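Local coordinates for protein putative acetamidase/formamidase (PDB 5UBU) that probably hydrolyses carbon-nitrogen bonds other than peptide bonds in linear amides, and binds sodium ions, at residues L48-G53 / G89-N94; R271-A276 / P317-G322; E8-V13 / G202-L207. All blocks are in the same frame, centred on the assembly; numbering follows the deposited sequence.

Contact 1: residues L48-G53 / G89-N94; sequences LTIEPG and GPIMIN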
ATOM      1  N   LEU B  48      33.684   9.860  19.082  1.00 49.64           N
ATOM      2  CA  LEU B  48      34.351  11.102  18.718  1.00 50.09           C
ATOM      3  C   LEU B  48      33.482  12.315  19.025  1.00 49.93           C
ATOM      4  O   LEU B  48      32.264  12.260  18.868  1.00 49.98           O
ATOM      5  CB  LEU B  48      34.641  11.087  17.212  1.00 49.65           C
ATOM      6  CG  LEU B  48      35.266  12.332  16.572  1.00 50.65           C
ATOM      7  CD1 LEU B  48      36.655  12.617  17.142  1.00 51.21           C
ATOM      8  CD2 LEU B  48      35.313  12.136  15.063  1.00 50.70           C
ATOM      9  N   THR B  49      34.115  13.404  19.457  1.00 50.08           N
ATOM     10  CA  THR B  49      33.413  14.654  19.733  1.00 50.12           C
ATOM     11  C   THR B  49      34.087  15.727  18.892  1.00 50.23           C
ATOM     12  O   THR B  49      35.317  15.861  18.923  1.00 50.84           O
ATOM     13  CB  THR B  49      33.459  15.031  21.224  1.00 51.15           C
ATOM     14  OG1 THR B  49      32.905  13.963  22.007  1.00 51.38           O
ATOM     15  CG2 THR B  49      32.670  16.318  21.481  1.00 51.14           C
ATOM     16  N   ILE B  50      33.289  16.475  18.132  1.00 49.51           N
ATOM     17  CA  ILE B  50      33.817  17.518  17.253  1.00 49.87           C
ATOM     18  C   ILE B  50      33.125  18.867  17.433  1.00 50.09           C
ATOM     19  O   ILE B  50      32.056  18.965  18.041  1.00 49.73           O
ATOM     20  CB  ILE B  50      33.663  17.107  15.761  1.00 49.09           C
ATOM     21  CG1 ILE B  50      32.190  17.029  15.358  1.00 48.15           C
ATOM     22  CG2 ILE B  50      34.349  15.771  15.489  1.00 48.70           C
ATOM     23  CD1 ILE B  50      31.990  16.698  13.896  1.00 47.88           C
ATOM     24  N   GLU B  51      33.754  19.904  16.887  1.00 50.72           N
ATOM     25  CA  GLU B  51      33.203  21.255  16.895  1.00 50.72           C
ATOM     26  C   GLU B  51      32.457  21.454  15.567  1.00 49.93           C
ATOM     27  O   GLU B  51      32.846  20.872  14.545  1.00 49.36           O
ATOM     28  CB  GLU B  51      34.321  22.290  17.018  1.00 51.73           C
ATOM     29  CG  GLU B  51      35.043  22.287  18.361  1.00 52.41           C
ATOM     30  CD  GLU B  51      34.185  22.802  19.495  1.00 52.31           C
ATOM     31  OE1 GLU B  51      33.153  23.463  19.241  1.00 52.34           O
ATOM     32  OE2 GLU B  51      34.548  22.581  20.667  1.00 52.18           O
ATOM     33  N   PRO B  52      31.364  22.246  15.577  1.00 49.82           N
ATOM     34  CA  PRO B  52      30.685  22.486  14.310  1.00 48.77           C
ATOM     35  C   PRO B  52      31.662  23.139  13.332  1.00 48.88           C
ATOM     36  O   PRO B  52      32.362  24.085  13.699  1.00 49.69           O
ATOM     37  CB  PRO B  52      29.557  23.455  14.687  1.00 48.97           C
ATOM     38  CG  PRO B  52      29.302  23.208  16.122  1.00 49.44           C
ATOM     39  CD  PRO B  52      30.641  22.857  16.707  1.00 50.36           C
ATOM     40  N   GLY B  53      31.730  22.603  12.121  1.00 48.04           N
ATOM     41  CA  GLY B  53      32.640  23.121  11.098  1.00 48.80           C
ATOM     42  C   GLY B  53      33.818  22.191  10.857  1.00 48.57           C
ATOM     43  O   GLY B  53      34.482  22.308   9.850  1.00 48.37           O
ATOM     44  N   GLY B  89      30.280   5.823  14.281  1.00 44.70           N
ATOM     45  CA  GLY B  89      29.604   6.755  15.183  1.00 44.36           C
ATOM     46  C   GLY B  89      29.297   6.077  16.507  1.00 44.92           C
ATOM     47  O   GLY B  89      29.657   4.913  16.705  1.00 45.27           O
ATOM     48  N   PRO B  90      28.603   6.772  17.407  1.00 45.15           N
ATOM     49  CA  PRO B  90      28.110   8.124  17.198  1.00 44.66           C
ATOM     50  C   PRO B  90      29.149   9.231  17.357  1.00 45.96           C
ATOM     51  O   PRO B  90      30.013   9.157  18.232  1.00 47.10           O
ATOM     52  CB  PRO B  90      27.049   8.280  18.290  1.00 44.74           C
ATOM     53  CG  PRO B  90      27.467   7.362  19.367  1.00 45.55           C
ATOM     54  CD  PRO B  90      28.223   6.239  18.724  1.00 45.95           C
ATOM     55  N   ILE B  91      29.046  10.241  16.496  1.00 46.35           N
ATOM     56  CA  ILE B  91      29.906  11.412  16.527  1.00 46.75           C
ATOM     57  C   ILE B  91      29.114  12.492  17.259  1.00 47.82           C
ATOM     58  O   ILE B  91      27.941  12.692  16.962  1.00 47.16           O
ATOM     59  CB  ILE B  91      30.259  11.883  15.106  1.00 45.90           C
ATOM     60  CG1 ILE B  91      30.991  10.762  14.359  1.00 45.57           C
ATOM     61  CG2 ILE B  91      31.111  13.151  15.149  1.00 46.86           C
ATOM     62  CD1 ILE B  91      31.379  11.087  12.933  1.00 45.32           C
HETATM   63  N   MSE B  92      29.744  13.182  18.204  1.00 50.15           N
HETATM   64  CA  MSE B  92      29.065  14.239  18.971  1.00 52.05           C
HETATM   65  C   MSE B  92      29.444  15.603  18.474  1.00 51.59           C
HETATM   66  O   MSE B  92      30.620  15.873  18.245  1.00 52.12           O
HETATM   67  CB  MSE B  92      29.443  14.158  20.447  1.00 55.74           C
HETATM   68  CG  MSE B  92      29.340  12.739  21.009  1.00 58.78           C
HETATM   69 SE   MSE B  92      27.461  12.138  21.085  1.00 64.16          SE
HETATM   70  CE  MSE B  92      26.877  13.036  22.749  1.00 61.53           C
ATOM     71  N   ILE B  93      28.449  16.465  18.278  1.00 50.49           N
ATOM     72  CA  ILE B  93      28.697  17.827  17.821  1.00 50.35           C
ATOM     73  C   ILE B  93      28.466  18.735  19.029  1.00 51.23           C
ATOM     74  O   ILE B  93      27.379  18.740  19.612  1.00 50.39           O
ATOM     75  CB  ILE B  93      27.806  18.247  16.627  1.00 49.26           C
ATOM     76  CG1 ILE B  93      28.075  17.373  15.385  1.00 48.85           C
ATOM     77  CG2 ILE B  93      28.072  19.699  16.256  1.00 49.68           C
ATOM     78  CD1 ILE B  93      27.611  15.938  15.477  1.00 47.92           C
ATOM     79  N   ASN B  94      29.499  19.486  19.395  1.00 52.95           N
ATOM     80  CA  ASN B  94      29.458  20.389  20.534  1.00 54.88           C
ATOM     81  C   ASN B  94      28.391  21.474  20.361  1.00 55.24           C
ATOM     82  O   ASN B  94      28.443  22.258  19.413  1.00 55.44           O
ATOM     83  CB  ASN B  94      30.846  21.040  20.724  1.00 56.91           C
ATOM     84  CG  ASN B  94      30.945  21.854  22.005  1.00 58.48           C
ATOM     85  OD1 ASN B  94      30.041  21.858  22.825  1.00 61.03           O
ATOM     86  ND2 ASN B  94      32.055  22.537  22.184  1.00 58.31           N
TER

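Contact 2: residues R271-A276 / P317-G322; sequences RPLEDA and PKYTVG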
ATOM      1  N   ARG B 271       6.001   3.099   4.299  1.00 34.08           N
ATOM      2  CA  ARG B 271       5.320   2.093   3.490  1.00 34.86           C
ATOM      3  C   ARG B 271       3.834   2.380   3.700  1.00 34.48           C
ATOM      4  O   ARG B 271       3.436   2.674   4.831  1.00 34.96           O
ATOM      5  CB  ARG B 271       5.608   0.656   3.902  1.00 37.11           C
ATOM      6  CG  ARG B 271       7.019   0.173   3.659  1.00 38.56           C
ATOM      7  CD  ARG B 271       7.059  -1.349   3.728  1.00 41.24           C
ATOM      8  NE  ARG B 271       8.389  -1.887   3.435  1.00 43.16           N
ATOM      9  CZ  ARG B 271       8.658  -3.170   3.172  1.00 45.60           C
ATOM     10  NH1 ARG B 271       7.684  -4.077   3.126  1.00 46.99           N
ATOM     11  NH2 ARG B 271       9.914  -3.545   2.916  1.00 46.94           N
ATOM     12  N   PRO B 272       3.000   2.298   2.659  1.00 33.91           N
ATOM     13  CA  PRO B 272       3.403   1.942   1.297  1.00 33.73           C
ATOM     14  C   PRO B 272       4.182   3.071   0.618  1.00 32.61           C
ATOM     15  O   PRO B 272       4.359   4.143   1.210  1.00 32.30           O
ATOM     16  CB  PRO B 272       2.077   1.651   0.616  1.00 34.15           C
ATOM     17  CG  PRO B 272       1.105   2.534   1.323  1.00 34.03           C
ATOM     18  CD  PRO B 272       1.558   2.592   2.751  1.00 33.87           C
ATOM     19  N   LEU B 273       4.650   2.833  -0.605  1.00 32.61           N
ATOM     20  CA  LEU B 273       5.469   3.839  -1.292  1.00 32.13           C
ATOM     21  C   LEU B 273       4.760   5.183  -1.519  1.00 31.50           C
ATOM     22  O   LEU B 273       5.437   6.206  -1.560  1.00 30.87           O
ATOM     23  CB  LEU B 273       6.063   3.275  -2.600  1.00 32.56           C
ATOM     24  CG  LEU B 273       7.126   4.115  -3.322  1.00 32.20           C
ATOM     25  CD1 LEU B 273       8.362   4.263  -2.445  1.00 32.20           C
ATOM     26  CD2 LEU B 273       7.513   3.496  -4.656  1.00 32.99           C
ATOM     27  N   GLU B 274       3.425   5.192  -1.650  1.00 32.39           N
ATOM     28  CA  GLU B 274       2.684   6.453  -1.826  1.00 32.64           C
ATOM     29  C   GLU B 274       2.876   7.385  -0.621  1.00 32.23           C
ATOM     30  O   GLU B 274       2.978   8.604  -0.774  1.00 32.15           O
ATOM     31  CB  GLU B 274       1.147   6.312  -1.832  1.00 33.42           C
ATOM     32  CG  GLU B 274       0.432   5.320  -2.688  1.00 34.53           C
ATOM     33  CD  GLU B 274       0.360   3.926  -2.106  1.00 35.02           C
ATOM     34  OE1 GLU B 274       1.431   3.420  -1.798  1.00 35.08           O
ATOM     35  OE2 GLU B 274      -0.755   3.320  -2.063  1.00 35.47           O
ATOM     36  N   ASP B 275       2.841   6.806   0.578  1.00 32.47           N
ATOM     37  CA  ASP B 275       2.971   7.604   1.783  1.00 33.47           C
ATOM     38  C   ASP B 275       4.365   8.188   1.923  1.00 33.25           C
ATOM     39  O   ASP B 275       4.514   9.297   2.451  1.00 32.45           O
ATOM     40  CB  ASP B 275       2.530   6.823   3.031  1.00 34.87           C
ATOM     41  CG  ASP B 275       1.007   6.710   3.157  1.00 36.12           C
ATOM     42  OD1 ASP B 275       0.269   7.361   2.364  1.00 35.63           O
ATOM     43  OD2 ASP B 275       0.563   5.986   4.087  1.00 38.19           O
ATOM     44  N   ALA B 276       5.373   7.465   1.434  1.00 33.26           N
ATOM     45  CA  ALA B 276       6.735   7.977   1.480  1.00 33.16           C
ATOM     46  C   ALA B 276       6.792   9.214   0.594  1.00 33.26           C
ATOM     47  O   ALA B 276       7.399  10.236   0.956  1.00 34.25           O
ATOM     48  CB  ALA B 276       7.723   6.936   1.000  1.00 33.54           C
ATOM     49  N   PRO B 317      13.070  -1.977   5.239  1.00 47.83           N
ATOM     50  CA  PRO B 317      11.839  -2.003   6.061  1.00 46.59           C
ATOM     51  C   PRO B 317      10.871  -0.850   5.769  1.00 43.53           C
ATOM     52  O   PRO B 317       9.663  -0.994   5.945  1.00 42.84           O
ATOM     53  CB  PRO B 317      12.379  -1.942   7.483  1.00 47.60           C
ATOM     54  CG  PRO B 317      13.666  -2.688   7.387  1.00 49.47           C
ATOM     55  CD  PRO B 317      14.252  -2.319   6.052  1.00 49.12           C
ATOM     56  N   LYS B 318      11.429   0.281   5.353  1.00 40.89           N
ATOM     57  CA  LYS B 318      10.674   1.442   4.930  1.00 38.76           C
ATOM     58  C   LYS B 318      11.309   1.940   3.647  1.00 37.81           C
ATOM     59  O   LYS B 318      12.544   2.000   3.529  1.00 38.31           O
ATOM     60  CB  LYS B 318      10.685   2.552   5.971  1.00 38.74           C
ATOM     61  CG  LYS B 318       9.869   2.242   7.197  1.00 39.27           C
ATOM     62  CD  LYS B 318       9.810   3.419   8.134  1.00 39.29           C
ATOM     63  CE  LYS B 318       8.891   3.095   9.297  1.00 41.17           C
ATOM     64  NZ  LYS B 318       8.753   4.234  10.244  1.00 41.48           N
ATOM     65  N   TYR B 319      10.471   2.291   2.681  1.00 36.85           N
ATOM     66  CA  TYR B 319      10.963   2.794   1.415  1.00 36.33           C
ATOM     67  C   TYR B 319      11.282   4.265   1.585  1.00 34.88           C
ATOM     68  O   TYR B 319      10.750   4.908   2.471  1.00 34.68           O
ATOM     69  CB  TYR B 319       9.939   2.586   0.303  1.00 36.76           C
ATOM     70  CG  TYR B 319       9.358   1.189   0.247  1.00 37.63           C
ATOM     71  CD1 TYR B 319      10.181   0.067   0.326  1.00 38.74           C
ATOM     72  CD2 TYR B 319       8.000   0.990   0.040  1.00 37.09           C
ATOM     73  CE1 TYR B 319       9.661  -1.206   0.251  1.00 39.68           C
ATOM     74  CE2 TYR B 319       7.475  -0.286  -0.033  1.00 38.23           C
ATOM     75  CZ  TYR B 319       8.310  -1.379   0.068  1.00 39.33           C
ATOM     76  OH  TYR B 319       7.793  -2.643  -0.011  1.00 40.66           O
ATOM     77  N   THR B 320      12.149   4.792   0.735  1.00 34.78           N
ATOM     78  CA  THR B 320      12.555   6.185   0.815  1.00 34.67           C
ATOM     79  C   THR B 320      12.417   6.882  -0.532  1.00 34.53           C
ATOM     80  O   THR B 320      12.837   6.360  -1.554  1.00 34.16           O
ATOM     81  CB  THR B 320      14.000   6.291   1.318  1.00 35.67           C
ATOM     82  OG1 THR B 320      14.106   5.645   2.594  1.00 35.53           O
ATOM     83  CG2 THR B 320      14.428   7.751   1.448  1.00 35.45           C
ATOM     84  N   VAL B 321      11.834   8.079  -0.496  1.00 34.79           N
ATOM     85  CA  VAL B 321      11.565   8.889  -1.676  1.00 35.14           C
ATOM     86  C   VAL B 321      11.984  10.331  -1.426  1.00 35.36           C
ATOM     87  O   VAL B 321      11.754  10.864  -0.342  1.00 35.61           O
ATOM     88  CB  VAL B 321      10.049   8.884  -1.976  1.00 34.98           C
ATOM     89  CG1 VAL B 321       9.724   9.788  -3.164  1.00 35.74           C
ATOM     90  CG2 VAL B 321       9.551   7.461  -2.222  1.00 35.26           C
ATOM     91  N   GLY B 322      12.575  10.962  -2.434  1.00 35.80           N
ATOM     92  CA  GLY B 322      13.001  12.355  -2.339  1.00 36.22           C
ATOM     93  C   GLY B 322      12.185  13.227  -3.283  1.00 36.28           C
ATOM     94  O   GLY B 322      12.070  12.907  -4.460  1.00 37.42           O
TER

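Contact 3: residues E8-V13 / G202-L207; sequences EESIMV and GSITYL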
ATOM      1  N   GLU B   8      28.406  29.104  -1.052  1.00 64.41           N
ATOM      2  CA  GLU B   8      28.242  30.418  -0.429  1.00 66.69           C
ATOM      3  C   GLU B   8      26.771  30.734  -0.120  1.00 66.91           C
ATOM      4  O   GLU B   8      26.471  31.378   0.887  1.00 67.76           O
ATOM      5  CB  GLU B   8      28.818  31.503  -1.329  1.00 69.79           C
ATOM      6  CG  GLU B   8      30.309  31.398  -1.592  1.00 70.67           C
ATOM      7  CD  GLU B   8      30.804  32.474  -2.561  1.00 74.02           C
ATOM      8  OE1 GLU B   8      29.969  33.224  -3.124  1.00 75.07           O
ATOM      9  OE2 GLU B   8      32.025  32.545  -2.803  1.00 75.14           O
ATOM     10  N   GLU B   9      25.869  30.278  -0.994  1.00 66.86           N
ATOM     11  CA  GLU B   9      24.430  30.474  -0.820  1.00 67.33           C
ATOM     12  C   GLU B   9      23.743  29.310  -0.101  1.00 62.94           C
ATOM     13  O   GLU B   9      22.540  29.366   0.126  1.00 63.26           O
ATOM     14  CB  GLU B   9      23.760  30.722  -2.191  1.00 70.95           C
ATOM     15  CG  GLU B   9      24.202  32.028  -2.871  1.00 75.77           C
ATOM     16  CD  GLU B   9      23.811  33.290  -2.089  1.00 79.24           C
ATOM     17  OE1 GLU B   9      24.464  34.345  -2.281  1.00 83.44           O
ATOM     18  OE2 GLU B   9      22.853  33.220  -1.286  1.00 79.89           O
ATOM     19  N   SER B  10      24.500  28.271   0.259  1.00 59.66           N
ATOM     20  CA  SER B  10      23.915  27.110   0.956  1.00 57.41           C
ATOM     21  C   SER B  10      23.423  27.482   2.352  1.00 57.27           C
ATOM     22  O   SER B  10      23.908  28.436   2.958  1.00 59.23           O
ATOM     23  CB  SER B  10      24.918  25.949   1.069  1.00 55.36           C
ATOM     24  OG  SER B  10      25.999  26.280   1.924  1.00 54.66           O
ATOM     25  N   ILE B  11      22.461  26.712   2.849  1.00 55.72           N
ATOM     26  CA  ILE B  11      21.885  26.948   4.168  1.00 55.76           C
ATOM     27  C   ILE B  11      22.943  26.682   5.239  1.00 55.88           C
ATOM     28  O   ILE B  11      23.001  27.378   6.251  1.00 56.40           O
ATOM     29  CB  ILE B  11      20.604  26.108   4.382  1.00 54.00           C
ATOM     30  CG1 ILE B  11      19.558  26.493   3.317  1.00 54.83           C
ATOM     31  CG2 ILE B  11      20.039  26.324   5.776  1.00 54.66           C
ATOM     32  CD1 ILE B  11      18.282  25.680   3.340  1.00 54.44           C
HETATM   33  N   MSE B  12      23.796  25.695   4.990  1.00 56.24           N
HETATM   34  CA  MSE B  12      24.863  25.352   5.928  1.00 57.54           C
HETATM   35  C   MSE B  12      25.836  26.481   6.138  1.00 58.30           C
HETATM   36  O   MSE B  12      26.241  26.752   7.262  1.00 59.70           O
HETATM   37  CB  MSE B  12      25.636  24.155   5.379  1.00 57.80           C
HETATM   38  CG  MSE B  12      26.769  23.708   6.291  1.00 59.24           C
HETATM   39 SE   MSE B  12      27.851  22.438   5.254  1.00 61.86          SE
HETATM   40  CE  MSE B  12      29.044  21.761   6.658  1.00 60.69           C
ATOM     41  N   VAL B  13      26.243  27.131   5.057  1.00 58.30           N
ATOM     42  CA  VAL B  13      27.198  28.225   5.158  1.00 59.56           C
ATOM     43  C   VAL B  13      26.541  29.487   5.709  1.00 61.20           C
ATOM     44  O   VAL B  13      27.142  30.186   6.525  1.00 62.87           O
ATOM     45  CB  VAL B  13      27.897  28.477   3.806  1.00 60.39           C
ATOM     46  CG1 VAL B  13      28.789  29.718   3.852  1.00 62.36           C
ATOM     47  CG2 VAL B  13      28.711  27.245   3.415  1.00 58.85           C
ATOM     48  N   GLY B 202      29.463  16.478  -2.965  1.00 45.36           N
ATOM     49  CA  GLY B 202      28.789  17.669  -3.473  1.00 45.42           C
ATOM     50  C   GLY B 202      27.385  17.869  -2.933  1.00 44.62           C
ATOM     51  O   GLY B 202      26.665  18.739  -3.420  1.00 44.94           O
ATOM     52  N   SER B 203      26.994  17.078  -1.926  1.00 43.66           N
ATOM     53  CA  SER B 203      25.669  17.198  -1.326  1.00 42.86           C
ATOM     54  C   SER B 203      25.796  17.546   0.152  1.00 42.65           C
ATOM     55  O   SER B 203      26.775  17.188   0.797  1.00 42.54           O
ATOM     56  CB  SER B 203      24.887  15.889  -1.451  1.00 42.10           C
ATOM     57  OG  SER B 203      25.398  14.870  -0.587  1.00 41.71           O
ATOM     58  N   ILE B 204      24.784  18.236   0.669  1.00 42.39           N
ATOM     59  CA  ILE B 204      24.712  18.623   2.072  1.00 42.21           C
ATOM     60  C   ILE B 204      23.409  18.042   2.573  1.00 41.25           C
ATOM     61  O   ILE B 204      22.359  18.388   2.055  1.00 41.37           O
ATOM     62  CB  ILE B 204      24.669  20.155   2.267  1.00 43.05           C
ATOM     63  CG1 ILE B 204      25.853  20.833   1.571  1.00 43.86           C
ATOM     64  CG2 ILE B 204      24.667  20.496   3.756  1.00 43.19           C
ATOM     65  CD1 ILE B 204      25.805  22.357   1.606  1.00 44.64           C
ATOM     66  N   THR B 205      23.469  17.158   3.561  1.00 40.53           N
ATOM     67  CA  THR B 205      22.259  16.554   4.119  1.00 39.78           C
ATOM     68  C   THR B 205      21.962  17.206   5.476  1.00 39.87           C
ATOM     69  O   THR B 205      22.861  17.357   6.311  1.00 40.20           O
ATOM     70  CB  THR B 205      22.402  15.025   4.279  1.00 39.23           C
ATOM     71  OG1 THR B 205      22.681  14.432   3.010  1.00 39.18           O
ATOM     72  CG2 THR B 205      21.127  14.412   4.827  1.00 38.82           C
ATOM     73  N   TYR B 206      20.699  17.596   5.674  1.00 39.54           N
ATOM     74  CA  TYR B 206      20.242  18.231   6.914  1.00 39.73           C
ATOM     75  C   TYR B 206      19.428  17.228   7.720  1.00 39.20           C
ATOM     76  O   TYR B 206      18.429  16.723   7.234  1.00 38.85           O
ATOM     77  CB  TYR B 206      19.420  19.474   6.592  1.00 40.07           C
ATOM     78  CG  TYR B 206      20.198  20.487   5.777  1.00 40.50           C
ATOM     79  CD1 TYR B 206      21.220  21.229   6.356  1.00 41.13           C
ATOM     80  CD2 TYR B 206      19.909  20.713   4.437  1.00 40.40           C
ATOM     81  CE1 TYR B 206      21.946  22.158   5.622  1.00 41.63           C
ATOM     82  CE2 TYR B 206      20.627  21.644   3.696  1.00 40.97           C
ATOM     83  CZ  TYR B 206      21.647  22.365   4.296  1.00 41.55           C
ATOM     84  OH  TYR B 206      22.368  23.292   3.586  1.00 42.11           O
ATOM     85  N   LEU B 207      19.870  16.942   8.942  1.00 39.41           N
ATOM     86  CA  LEU B 207      19.220  15.963   9.821  1.00 39.24           C
ATOM     87  C   LEU B 207      18.728  16.610  11.123  1.00 39.79           C
ATOM     88  O   LEU B 207      19.487  17.319  11.778  1.00 40.43           O
ATOM     89  CB  LEU B 207      20.219  14.857  10.161  1.00 39.22           C
ATOM     90  CG  LEU B 207      20.742  14.044   8.965  1.00 38.84           C
ATOM     91  CD1 LEU B 207      21.927  13.167   9.352  1.00 38.93           C
ATOM     92  CD2 LEU B 207      19.626  13.196   8.365  1.00 38.32           C
TER

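Contact 1: residues L48-G53 / G89-N94
The carboxylate of Glu51 and the side-chain amide of Asn94 extend alongside each other in one direction, their planes 64° apart. Asn94 ND2 donates to Glu51 OE2 over 2.9 Å, reaching the oxygen on its syn side but tilted 29° out of the carboxylate plane, while the oxygen sits close to the plane of the amide. The bend of Glu51 at chi2 (-70°) folds the acid back towards the neighbouring strand although its CB points away from it. A carboxylate suits an amide N-H here, and both groups lie where the strands give way to loops.

Next to this pair the two backbones run parallel. Met92 N donates to Leu48 O, Ile50 N to Met92 O at 2.7 Å, and Asn94 N to Ile50 O at 2.9 Å, so Ile50 is gripped through both its N-H and its carbonyl. Leu48, Ile50, Ile91 and Ile93 share one face of the sheet, Thr49 and Met92 the other. On the first, Ile50 CD1 lies 3.9 Å from Ile91 CG2 and Ile50 CG1 lies 4.1 Å from Ile93 CG1; branched aliphatic residues suit an extended backbone and fill a face covered by Val245 and His26. Beyond the strand, Pro52 CG lies 3.7 Å from Ile93 CG2, so its ring continues the apolar packing past the last bridge. On the other, more exposed face Thr49 OG1 lies 3.8 Å from Met92 CB, and the bent chain of this selenomethionine leads its end away from Thr49.

The pattern is that of a parallel two-strand ladder: the short strand 48-50 is added alongside strand 87-93, whose other neighbour is strand 214-222, in a mixed sheet of this acetamidase/formamidase family protein.

Contact 2: residues R271-A276 / P317-G322
Arg271 sets out with CG beside its own backbone N (chi1 -68°) and then runs extended from CG to NE, which carries the chain across the ring of Tyr319; the tyrosine, its CG likewise placed beside the backbone N, offers a face. Arg271 CG stands 4.0 Å from the ring centroid, a CH-pi contact 20° off the normal. Further along, Arg271 NE rides 3.3 Å above the ring plane of Tyr319, towards the rim, and the phenol OH lies over the centre of the guanidinium, the two planes being 18° apart. Long and flat-ended, arginine lies over one face of the ring and still extends past it: its NH2 is hydrogen-bonded to Asp316 O.

The strand bearing Tyr319 belongs to the large mixed sheet, and helix 273-291 begins against it, with Pro272 at the N-cap after a cis peptide bond. Subunits of the tetramer meet at this helix start. Leu273 N donates to Glu274 of a second subunit, while Arg271 packs on Arg271 of a third.

Apolar side chains fill the angle between helix and strand. Leu273 crosses both partners at about a right angle, with CD1 lying 3.6 Å from Tyr319 CB and also meeting Val321 CG2. Ala276 is small enough to let the helix approach, its CB sitting 3.7 Å from Val321 CG2, and beta-branched Val321 fits the extended strand.

Contact 3: residues E8-V13 / G202-L207
Met12 and Tyr206 supply the polar link: Met12 N donates to Tyr206 OH at 3.1 Å, a weak bond bent to 131°, with the nitrogen near the plane of the ring at its edge. The same hydroxyl is hydrogen-bonded to Glu259, so a tyrosine, long enough to reach from the strand, joins the helix start to a carboxylate of the neighbouring strand. Within the first segment, Ser10 caps the helix. Its OG sits between backbone N and carbonyl carbon (chi1 67°) and accepts from Val13 N at 3.3 Å, while also bonding to Leu7 O.

Apolar contacts do the rest. Ile204 splits its branches between two partners, CD1 lying 3.7 Å from Ser10 CB and CG2 4.0 Å from the SE atom of Met12, a selenomethionine whose extended chain crosses Ile204 obliquely. Ile11 CB lies 3.9 Å from Tyr206 CZ. A further ring, Trp251, meets Tyr206 edge-to-face.

Such packing is that of a serine-capped N-terminal helix, 11-15, laid by its first turn against Ile204 and Tyr206, the residues of strand 203-208 in the large mixed sheet that point toward it.

How the contacts relate
Contacts 2 and 3 are buried and both involve the large mixed sheet, through strands 319-326 and 203-208, each meeting the first turn of a helix; their nearest atoms are about 10 Å apart. Contact 1 is partly buried and belongs to another sheet, on the opposite side of the chain's centre from contact 2. The chemistry follows: contact 1 joins strand to strand through backbone bonds, contact 2 relies on an arginine over an aromatic face and on aliphatic packing, and contact 3 adds one weak amide-to-phenol bond to its packing. Among the three, contact 2 alone is touched by other subunits. In sequence, contact 1 is nested inside the loop closed by contact 3.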